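Local structure of GRMZM2G135359 pseudokinase (Zea mays, 6CPY) at residues S247-E251 and G252-L256; A272-L275 and C276-V279; R219-G222 and M223-E227; C282-D286 and P287-P291; F266-E269 and D270-R273. The protein is a maize receptor-like pseudokinase, crystallised here as its kinase-like domain without nucleotide; ATP binding and kinase activity are expected of its family but remain uncertain for it. One frame throughout, in Å; residues are numbered along the deposited sequence.

Interaction 1. Residues S247-E251 and G252-L256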
# COMPACT_ATOMS: atom_id res chain seq x y z
N SER A 247 9.62 17.19 -17.88
CA SER A 247 9.27 18.54 -18.31
C SER A 247 9.21 18.66 -19.83
O SER A 247 8.31 19.30 -20.36
CB SER A 247 10.27 19.57 -17.76
OG SER A 247 10.08 19.75 -16.36
N ARG A 248 10.15 18.02 -20.52
CA ARG A 248 10.18 18.07 -21.97
C ARG A 248 8.88 17.48 -22.53
O ARG A 248 8.32 18.05 -23.46
CB ARG A 248 11.39 17.33 -22.55
CG ARG A 248 11.35 17.27 -24.07
CD ARG A 248 12.71 17.16 -24.71
NE ARG A 248 13.37 15.90 -24.42
CZ ARG A 248 13.24 14.78 -25.13
NH1 ARG A 248 12.46 14.73 -26.20
NH2 ARG A 248 13.91 13.69 -24.76
N TYR A 249 8.40 16.38 -21.94
CA TYR A 249 7.11 15.82 -22.39
C TYR A 249 5.96 16.80 -22.20
O TYR A 249 5.23 17.10 -23.15
CB TYR A 249 6.75 14.50 -21.69
CG TYR A 249 5.38 14.04 -22.14
CD1 TYR A 249 5.21 13.39 -23.37
CD2 TYR A 249 4.25 14.33 -21.39
CE1 TYR A 249 3.95 13.03 -23.81
CE2 TYR A 249 2.98 13.96 -21.82
CZ TYR A 249 2.85 13.32 -23.03
OH TYR A 249 1.60 12.95 -23.46
N PHE A 250 5.79 17.31 -20.99
CA PHE A 250 4.64 18.19 -20.71
C PHE A 250 4.68 19.52 -21.47
O PHE A 250 3.64 20.13 -21.68
CB PHE A 250 4.46 18.38 -19.21
CG PHE A 250 3.97 17.14 -18.53
CD1 PHE A 250 2.75 16.60 -18.89
CD2 PHE A 250 4.74 16.48 -17.59
CE1 PHE A 250 2.28 15.44 -18.30
CE2 PHE A 250 4.28 15.32 -16.99
CZ PHE A 250 3.05 14.79 -17.36
N GLU A 251 5.87 19.93 -21.92
CA GLU A 251 6.01 21.16 -22.70
C GLU A 251 5.87 20.93 -24.21
O GLU A 251 5.99 21.86 -25.00
CB GLU A 251 7.34 21.83 -22.35
CG GLU A 251 7.35 22.34 -20.92
CD GLU A 251 8.70 22.83 -20.45
OE1 GLU A 251 9.68 22.73 -21.22
OE2 GLU A 251 8.77 23.32 -19.30
N GLY A 252 5.60 19.68 -24.59
CA GLY A 252 5.29 19.35 -25.97
C GLY A 252 6.47 18.94 -26.83
O GLY A 252 6.33 18.89 -28.06
N GLY A 253 7.62 18.62 -26.22
CA GLY A 253 8.82 18.26 -26.95
C GLY A 253 9.19 16.79 -26.97
O GLY A 253 10.35 16.44 -27.20
N MET A 254 8.21 15.91 -26.73
CA MET A 254 8.47 14.47 -26.71
C MET A 254 7.32 13.64 -27.28
O MET A 254 6.17 13.81 -26.90
CB MET A 254 8.77 14.00 -25.28
CG MET A 254 9.29 12.58 -25.21
SD MET A 254 9.46 11.96 -23.53
CE MET A 254 10.61 13.17 -22.87
N ARG A 255 7.66 12.72 -28.18
CA ARG A 255 6.69 11.77 -28.72
C ARG A 255 6.32 10.75 -27.63
O ARG A 255 7.13 10.45 -26.77
CB ARG A 255 7.30 11.04 -29.92
CG ARG A 255 7.71 11.95 -31.06
CD ARG A 255 8.34 11.16 -32.20
NE ARG A 255 7.46 10.09 -32.67
CZ ARG A 255 6.37 10.26 -33.42
NH1 ARG A 255 5.98 11.47 -33.81
NH2 ARG A 255 5.65 9.20 -33.78
N LEU A 256 5.09 10.23 -27.68
CA LEU A 256 4.68 9.21 -26.72
C LEU A 256 5.55 7.95 -26.78
O LEU A 256 5.72 7.28 -25.75
CB LEU A 256 3.20 8.84 -26.88
CG LEU A 256 2.15 9.73 -26.21
CD1 LEU A 256 0.77 9.28 -26.67
CD2 LEU A 256 2.25 9.67 -24.70
O HOH W 1 5.28 16.22 -25.72
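Met254 packs back against Tyr249 and Arg248, and this is the tight part of the turn. Its CB lies 3.8 Å from Tyr249 CA, and its methyl CE sits over the centre of one face of the Arg248 guanidinium, 3.8 Å from CZ. With CG anti to the backbone N (chi1 176°), the Tyr249 ring lies beside Leu256, whose CD2 meets it obliquely, 3.6 Å from Tyr249 OH. At the edge of the guanidinium, near its plane, Arg248 NH1 donates to Gly253 O (2.9 Å), while NH2 makes a salt bridge to Glu258. With an alanine here, Gly253 O and Glu258 would probably lose their cationic partner and Met254 CE the flat group it rests on. The solvent side is looser: Glu251 sends its carboxylate away from the turn, and backbone does the holding. Gly253 N donates to Arg248 O (2.9 Å) and Gly252 N to Tyr249 O (3.0 Å), the latter from above the carbonyl plane; a water links Tyr249 O to Met254 N. Gly252 has a phi of 92°, where a CB would clash with Glu251 O. This is a Schellman motif, closing helix 240-250, which corresponds to αG of the kinase C-lobe.

Interaction 2. Residues A272-L275 and C276-V279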
# COMPACT_ATOMS: atom_id res chain seq x y z
N ALA A 272 -3.05 6.68 -23.54
CA ALA A 272 -1.81 7.10 -22.91
C ALA A 272 -1.77 8.61 -22.71
O ALA A 272 -1.43 9.08 -21.62
CB ALA A 272 -0.62 6.61 -23.70
N ARG A 273 -2.14 9.38 -23.74
CA ARG A 273 -2.21 10.85 -23.59
C ARG A 273 -3.09 11.27 -22.43
O ARG A 273 -2.69 12.11 -21.61
CB ARG A 273 -2.76 11.52 -24.84
CG ARG A 273 -1.75 11.76 -25.91
CD ARG A 273 -2.30 12.62 -27.05
NE ARG A 273 -1.20 12.81 -27.98
CZ ARG A 273 -0.93 12.04 -29.02
NH1 ARG A 273 -1.74 11.04 -29.37
NH2 ARG A 273 0.14 12.29 -29.75
N ALA A 274 -4.29 10.72 -22.39
CA ALA A 274 -5.25 11.09 -21.37
C ALA A 274 -4.69 10.75 -19.97
O ALA A 274 -4.83 11.53 -19.03
CB ALA A 274 -6.58 10.41 -21.63
N LEU A 275 -4.03 9.60 -19.83
CA LEU A 275 -3.46 9.22 -18.52
C LEU A 275 -2.33 10.17 -18.12
O LEU A 275 -2.18 10.50 -16.93
CB LEU A 275 -2.97 7.78 -18.53
CG LEU A 275 -4.12 6.77 -18.61
CD1 LEU A 275 -3.57 5.38 -18.93
CD2 LEU A 275 -4.92 6.74 -17.32
N CYS A 276 -1.53 10.61 -19.10
CA CYS A 276 -0.47 11.59 -18.82
C CYS A 276 -1.03 12.96 -18.39
O CYS A 276 -0.39 13.67 -17.62
CB CYS A 276 0.47 11.73 -20.00
SG CYS A 276 1.50 10.27 -20.29
N GLU A 277 -2.22 13.33 -18.86
CA GLU A 277 -2.90 14.54 -18.37
C GLU A 277 -3.29 14.40 -16.89
O GLU A 277 -3.12 15.33 -16.11
CB GLU A 277 -4.12 14.88 -19.23
CG GLU A 277 -3.74 15.31 -20.64
CD GLU A 277 -4.92 15.37 -21.61
OE1 GLU A 277 -5.99 14.79 -21.32
OE2 GLU A 277 -4.77 16.00 -22.68
N VAL A 278 -3.79 13.22 -16.52
CA VAL A 278 -4.06 12.93 -15.10
C VAL A 278 -2.80 13.11 -14.28
O VAL A 278 -2.84 13.78 -13.25
CB VAL A 278 -4.61 11.50 -14.87
CG1 VAL A 278 -4.73 11.19 -13.38
CG2 VAL A 278 -5.95 11.34 -15.57
N VAL A 279 -1.68 12.53 -14.73
CA VAL A 279 -0.41 12.71 -14.04
C VAL A 279 -0.13 14.20 -13.85
O VAL A 279 0.15 14.64 -12.73
CB VAL A 279 0.77 12.08 -14.81
CG1 VAL A 279 2.10 12.49 -14.19
CG2 VAL A 279 0.66 10.55 -14.84
O HOH W 2 -7.22 13.08 -19.02
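Ala274 O is gripped by two donors, the backbone N of Val278 at 3.2 Å and a water at 2.8 Å. The same water gives its other hydrogen to Glu277 OE1 (3.1 Å), so it ties the carboxylate to a carbonyl one turn back. Glu277 can reach it because its CG stands beside the backbone N (chi1 -67°) and the chain then runs extended along the helix surface, with CG 3.5 Å from Arg273 O. This is the exposed flank. On the buried flank the side chains lean on the helix's own carbonyls: Val278 CB lies 3.3 Å from Leu275 O, and Val279 CG2 is 3.5 Å from that same oxygen. Leu275 O is itself satisfied by Val279 N, at 3.0 Å and nearly straight (165°), while Cys276 N closes the turn before it onto Ala272 O at 2.9 Å. Three helices receive this apolar face. Leu275 meets Trp144 and Leu148 of helix 144-164 and Met300 and Ile303 of helix 293-304, and Val278 and Val279 press on Leu225 of helix 214-230. One wet side with a bridging water and one buried side of leucine and valine make 269-282 an amphipathic helix, the counterpart of αH in the helical C-lobe of protein kinases.

Interaction 3. Residues R219-G222 and M223-E227; sequences RKYG and MVLLE
Tyr221 and Leu225, one turn apart, meet through ring atom CE2 and methyl CD2 at 4.2 Å, the two side chains running at a slant to each other. The backbone ties the same two residues: Leu225 N donates to Tyr221 O at 2.8 Å, with an N-H...O angle of 168°. A second pair sits elsewhere on the helix, where Met223 CG lies 3.4 Å from Arg219 O and comes only to 4.2 Å from Arg219 NH1, at a slant to the guanidinium. Met223 gets there with CG beside its backbone N (chi1 -68°), and two further bends curl the sulfur away from the arginine. Between these pairs Gly222 offers only backbone; its O accepts from Leu226 N at 2.9 Å. With no side chain on Gly222, the end of helix 269-282 can come close, and Cys282 CB packs on Gly222 CA.

One shell out, Tyr221 OH is anchored on Ser151 O, which fixes the ring among Ile154 and Leu158 of helix 144-164 and Met293, Val296 and Met300 of helix 293-304. Arg219 is held by a salt bridge from NH2 to Asp216, and Leu225 is wedged against Val278 and Val279. Surrounded in this way by the other helices, 214-230 occupies the place of αF, the buried hydrophobic helix around which the C-lobe of the protein kinase fold is built.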
# COMPACT_ATOMS: atom_id res chain seq x y z
N ARG A 219 -0.52 13.83 -5.20
CA ARG A 219 0.76 14.03 -5.88
C ARG A 219 1.52 12.71 -6.00
O ARG A 219 2.05 12.38 -7.06
CB ARG A 219 1.64 15.06 -5.16
CG ARG A 219 2.98 15.33 -5.84
CD ARG A 219 3.95 16.10 -4.95
NE ARG A 219 4.27 15.36 -3.72
CZ ARG A 219 5.19 14.40 -3.61
NH1 ARG A 219 5.91 14.00 -4.65
NH2 ARG A 219 5.38 13.81 -2.43
N LYS A 220 1.57 11.97 -4.90
CA LYS A 220 2.20 10.66 -4.90
C LYS A 220 1.54 9.69 -5.89
O LYS A 220 2.25 8.94 -6.56
CB LYS A 220 2.19 10.06 -3.49
CG LYS A 220 3.23 10.67 -2.57
CD LYS A 220 3.06 10.11 -1.16
CE LYS A 220 4.21 10.52 -0.26
NZ LYS A 220 4.04 9.92 1.09
N TYR A 221 0.21 9.71 -5.98
CA TYR A 221 -0.50 8.90 -6.96
C TYR A 221 -0.05 9.25 -8.38
O TYR A 221 0.23 8.37 -9.18
CB TYR A 221 -2.03 9.05 -6.87
CG TYR A 221 -2.72 8.21 -7.92
CD1 TYR A 221 -2.83 6.83 -7.75
CD2 TYR A 221 -3.18 8.76 -9.11
CE1 TYR A 221 -3.42 6.04 -8.72
CE2 TYR A 221 -3.76 7.98 -10.08
CZ TYR A 221 -3.88 6.62 -9.89
OH TYR A 221 -4.46 5.83 -10.84
N GLY A 222 0.02 10.54 -8.68
CA GLY A 222 0.49 11.00 -9.98
C GLY A 222 1.88 10.49 -10.30
O GLY A 222 2.13 10.08 -11.42
N MET A 223 2.77 10.49 -9.32
CA MET A 223 4.14 10.00 -9.51
C MET A 223 4.18 8.50 -9.77
O MET A 223 4.99 8.02 -10.59
CB MET A 223 5.00 10.35 -8.29
CG MET A 223 5.24 11.85 -8.14
SD MET A 223 6.23 12.52 -9.49
CE MET A 223 7.88 12.02 -9.00
N VAL A 224 3.33 7.75 -9.07
CA VAL A 224 3.26 6.30 -9.25
C VAL A 224 2.65 5.97 -10.61
O VAL A 224 3.10 5.04 -11.29
CB VAL A 224 2.48 5.62 -8.09
CG1 VAL A 224 2.19 4.16 -8.42
CG2 VAL A 224 3.28 5.71 -6.79
N LEU A 225 1.61 6.70 -11.00
CA LEU A 225 1.02 6.53 -12.33
C LEU A 225 2.08 6.81 -13.42
O LEU A 225 2.22 6.05 -14.38
CB LEU A 225 -0.21 7.42 -12.50
CG LEU A 225 -0.87 7.40 -13.89
CD1 LEU A 225 -1.23 5.99 -14.30
CD2 LEU A 225 -2.09 8.30 -13.92
N LEU A 226 2.84 7.90 -13.25
CA LEU A 226 3.94 8.21 -14.17
C LEU A 226 4.98 7.08 -14.24
O LEU A 226 5.48 6.75 -15.31
CB LEU A 226 4.64 9.52 -13.76
CG LEU A 226 5.70 10.04 -14.74
CD1 LEU A 226 5.06 10.30 -16.10
CD2 LEU A 226 6.37 11.29 -14.20
N GLU A 227 5.27 6.50 -13.09
CA GLU A 227 6.21 5.38 -13.00
C GLU A 227 5.68 4.14 -13.71
O GLU A 227 6.41 3.46 -14.41
CB GLU A 227 6.51 5.08 -11.52
CG GLU A 227 7.53 3.99 -11.29
CD GLU A 227 7.64 3.62 -9.82
OE1 GLU A 227 7.13 4.38 -8.97
OE2 GLU A 227 8.25 2.57 -9.52

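Interaction 4. Residues C282-D286 and P287-P291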
# COMPACT_ATOMS: atom_id res chain seq x y z
N CYS A 282 -2.20 15.89 -11.10
CA CYS A 282 -1.83 15.40 -9.77
C CYS A 282 -0.49 15.94 -9.27
O CYS A 282 -0.35 16.17 -8.07
CB CYS A 282 -1.77 13.86 -9.76
SG CYS A 282 -3.35 13.04 -10.01
N ILE A 283 0.49 16.12 -10.15
CA ILE A 283 1.84 16.45 -9.68
C ILE A 283 2.15 17.96 -9.71
O ILE A 283 3.30 18.35 -9.53
CB ILE A 283 2.95 15.66 -10.41
CG1 ILE A 283 3.06 16.05 -11.89
CG2 ILE A 283 2.73 14.16 -10.24
CD1 ILE A 283 4.30 15.48 -12.53
N ASP A 284 1.12 18.78 -9.93
CA ASP A 284 1.29 20.24 -9.93
C ASP A 284 1.93 20.69 -8.63
O ASP A 284 1.53 20.25 -7.55
CB ASP A 284 -0.05 20.95 -10.14
CG ASP A 284 0.13 22.40 -10.58
OD1 ASP A 284 0.51 23.25 -9.74
OD2 ASP A 284 -0.10 22.68 -11.78
N ARG A 285 2.94 21.56 -8.73
CA ARG A 285 3.70 22.00 -7.56
C ARG A 285 2.86 22.78 -6.55
O ARG A 285 3.23 22.86 -5.38
CB ARG A 285 4.90 22.82 -8.00
CG ARG A 285 5.99 21.98 -8.63
CD ARG A 285 7.10 22.86 -9.17
NE ARG A 285 8.15 22.08 -9.82
CZ ARG A 285 9.21 21.54 -9.21
NH1 ARG A 285 9.40 21.69 -7.90
NH2 ARG A 285 10.10 20.86 -9.92
N ASP A 286 1.76 23.36 -7.01
CA ASP A 286 0.82 24.08 -6.15
C ASP A 286 -0.27 23.11 -5.69
O ASP A 286 -1.13 22.76 -6.49
CB ASP A 286 0.22 25.26 -6.91
CG ASP A 286 -0.82 26.03 -6.10
OD1 ASP A 286 -1.02 25.71 -4.91
OD2 ASP A 286 -1.43 26.96 -6.67
N PRO A 287 -0.26 22.71 -4.41
CA PRO A 287 -1.25 21.73 -3.93
C PRO A 287 -2.71 22.12 -4.12
O PRO A 287 -3.55 21.24 -4.27
CB PRO A 287 -0.93 21.61 -2.43
CG PRO A 287 0.50 22.01 -2.32
CD PRO A 287 0.67 23.10 -3.33
N LYS A 288 -3.01 23.43 -4.14
CA LYS A 288 -4.38 23.89 -4.36
C LYS A 288 -4.89 23.60 -5.77
O LYS A 288 -6.10 23.45 -5.97
CB LYS A 288 -4.51 25.40 -4.10
CG LYS A 288 -4.26 25.82 -2.67
CD LYS A 288 -4.36 27.34 -2.52
CE LYS A 288 -3.74 27.83 -1.23
NZ LYS A 288 -2.26 27.68 -1.22
N LYS A 289 -3.98 23.51 -6.73
CA LYS A 289 -4.34 23.23 -8.12
C LYS A 289 -4.58 21.74 -8.41
O LYS A 289 -5.07 21.40 -9.48
CB LYS A 289 -3.27 23.75 -9.09
CG LYS A 289 -3.17 25.26 -9.18
CD LYS A 289 -2.33 25.68 -10.37
CE LYS A 289 -1.98 27.17 -10.34
NZ LYS A 289 -0.88 27.49 -9.39
N ARG A 290 -4.23 20.85 -7.48
CA ARG A 290 -4.40 19.40 -7.71
C ARG A 290 -5.84 18.98 -7.54
O ARG A 290 -6.57 19.58 -6.75
CB ARG A 290 -3.54 18.58 -6.76
CG ARG A 290 -2.06 18.80 -6.93
CD ARG A 290 -1.28 18.18 -5.80
NE ARG A 290 0.08 18.71 -5.77
CZ ARG A 290 0.87 18.72 -4.71
NH1 ARG A 290 0.48 18.19 -3.55
NH2 ARG A 290 2.07 19.26 -4.81
N PRO A 291 -6.27 17.94 -8.27
CA PRO A 291 -7.60 17.41 -8.07
C PRO A 291 -7.72 16.60 -6.77
O PRO A 291 -6.71 16.20 -6.18
CB PRO A 291 -7.81 16.51 -9.29
CG PRO A 291 -6.43 16.07 -9.66
CD PRO A 291 -5.53 17.21 -9.32
O HOH W 3 1.31 25.65 -10.44
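Arg290 turns back onto Asp284 with CG anti to its own carbonyl carbon (chi1 -63°) and the chain extended as far as NE, which lays the guanidinium edge-on to Asp284 O. Arg290 NE (2.8 Å) and Arg290 NH2 (3.0 Å) both donate to Asp284 O, side-on and close to the guanidinium plane. Over the centre of one face lies Pro287 CA, and NH1 is taken by Glu215 O of helix 214-230, so the group is held flat between the loop and that helix. This loop joins helix 269-282 to helix 293-304 and is the counterpart of the αH-αI loop of the kinase C-lobe. A leucine in its place would probably leave Asp284 O and Glu215 O without the donors of Arg290 and the loop less firmly tied to helix 214-230.

On the outer side the two aspartates share the polar work. Asp284 OD1 accepts from Asp286 N at 3.0 Å through its anti lone pair, an Asx turn, and OD2 pairs with Arg280. Asp286 has CG anti to its backbone N (chi1 177°), which puts OD1 by Lys288 N, at 3.1 Å and met from above the carboxylate plane, and OD2 in a salt bridge with Lys289 NZ at 2.8 Å. A water then joins Asp284 OD1 to that ammonium. Arg290 thus spends its charge on backbone carbonyls, probably polarising them, while the lysine and Arg280 are likely to keep both aspartates ionised.

Interaction 5. Residues F266-E269 and D270-R273; sequences FFPE and DTAR
At the edge of the Arg273 guanidinium, near its plane, sits Glu269 OE2; the carboxylate is turned about 60° against it. The two chains run side by side in the same direction; Glu269 CG, anti to its backbone N (chi1 -166°), and the extended chain beyond it carry OE2 to that edge. Arg273 NH1 makes the salt bridge to Glu269 OE2; the modelled 2.5 Å is suspiciously short and its exact value doubtful. Arg273 NH2 adds a weak bond to Glu269 OE2 at 3.2 Å. The other flat group, the Phe267 ring, meets Ala272 CB obliquely, with CD1 at 3.8 Å.

These contacts mark the start of helix 269-282, the αH counterpart of the kinase C-lobe, with Pro268 at the N-cap position. Ala272 N donates to Pro268 O at 3.1 Å and nearly straight (165°), and Arg273 N follows onto Glu269 O. On the side facing helix 144-164 the Pro268 ring lies against Thr271, CG to CB 3.8 Å, and Trp144 touches both.

Arg273 NH1 has a second acid in Asp270 OD1, at 3.1 Å. Glu269 OE2 and Asp270 OD1 are 4.4 Å apart, and the arginine between them probably offsets the repulsion of these two exposed carboxylates.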
# COMPACT_ATOMS: atom_id res chain seq x y z
N PHE A 266 2.65 -3.08 -27.05
CA PHE A 266 1.74 -2.17 -27.75
C PHE A 266 0.87 -1.41 -26.76
O PHE A 266 0.54 -1.94 -25.70
CB PHE A 266 0.87 -2.93 -28.74
CG PHE A 266 1.63 -3.47 -29.91
CD1 PHE A 266 2.25 -2.60 -30.81
CD2 PHE A 266 1.70 -4.84 -30.14
CE1 PHE A 266 2.94 -3.09 -31.90
CE2 PHE A 266 2.39 -5.34 -31.24
CZ PHE A 266 3.01 -4.46 -32.12
N PHE A 267 0.53 -0.17 -27.11
CA PHE A 267 -0.38 0.64 -26.30
C PHE A 267 -1.23 1.58 -27.17
O PHE A 267 -0.81 1.96 -28.26
CB PHE A 267 0.41 1.43 -25.23
CG PHE A 267 1.25 2.55 -25.77
CD1 PHE A 267 0.73 3.83 -25.91
CD2 PHE A 267 2.58 2.34 -26.11
CE1 PHE A 267 1.51 4.87 -26.39
CE2 PHE A 267 3.36 3.37 -26.61
CZ PHE A 267 2.83 4.64 -26.75
N PRO A 268 -2.43 1.94 -26.69
CA PRO A 268 -3.30 2.88 -27.39
C PRO A 268 -2.88 4.31 -27.10
O PRO A 268 -2.83 4.75 -25.95
CB PRO A 268 -4.69 2.57 -26.84
CG PRO A 268 -4.44 1.99 -25.48
CD PRO A 268 -3.05 1.45 -25.45
N GLU A 269 -2.57 5.03 -28.17
CA GLU A 269 -1.92 6.32 -28.08
C GLU A 269 -2.74 7.36 -27.31
O GLU A 269 -2.23 8.09 -26.44
CB GLU A 269 -1.71 6.77 -29.52
CG GLU A 269 -0.78 7.90 -29.71
CD GLU A 269 -0.89 8.43 -31.12
OE1 GLU A 269 -1.06 7.62 -32.07
OE2 GLU A 269 -0.85 9.65 -31.25
N ASP A 270 -4.02 7.44 -27.60
CA ASP A 270 -4.85 8.48 -27.01
C ASP A 270 -5.20 8.20 -25.55
O ASP A 270 -5.37 9.13 -24.77
CB ASP A 270 -6.08 8.71 -27.85
CG ASP A 270 -5.74 9.39 -29.17
OD1 ASP A 270 -4.76 10.18 -29.20
OD2 ASP A 270 -6.41 9.11 -30.16
N THR A 271 -5.29 6.93 -25.20
CA THR A 271 -5.45 6.55 -23.79
C THR A 271 -4.22 6.93 -22.98
O THR A 271 -4.32 7.46 -21.87
CB THR A 271 -5.75 5.05 -23.69
OG1 THR A 271 -6.84 4.75 -24.55
CG2 THR A 271 -6.12 4.65 -22.27
N ALA A 272 -3.05 6.68 -23.54
CA ALA A 272 -1.81 7.10 -22.91
C ALA A 272 -1.77 8.61 -22.71
O ALA A 272 -1.43 9.08 -21.62
CB ALA A 272 -0.62 6.61 -23.70
N ARG A 273 -2.14 9.38 -23.74
CA ARG A 273 -2.21 10.85 -23.59
C ARG A 273 -3.09 11.27 -22.43
O ARG A 273 -2.69 12.11 -21.61
CB ARG A 273 -2.76 11.52 -24.84
CG ARG A 273 -1.75 11.76 -25.91
CD ARG A 273 -2.30 12.62 -27.05
NE ARG A 273 -1.20 12.81 -27.98
CZ ARG A 273 -0.93 12.04 -29.02
NH1 ARG A 273 -1.74 11.04 -29.37
NH2 ARG A 273 0.14 12.29 -29.75

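Interactions 2 and 3 are the buried pair: neighbouring helices 269-282 and 214-230 packed through Val279 and Leu225, with backbone bonds and apolar side chains doing nearly everything. Interactions 4 and 5 lie at the surface at the two ends of helix 269-282, their centres 24 Å apart, and there charge takes over. Interaction 5 shares Ala272 and Arg273 with interaction 2, whereas interaction 4 returns to helix 214-230, where Cys282 meets Gly222 and Arg290 meets Arg219. Interaction 1 is intermediate: its turn is partly exposed, yet Tyr249 and Phe250 lean on Cys276 and Val279, and Leu256 reaches Glu269 and Arg273, joining interactions 2 and 5.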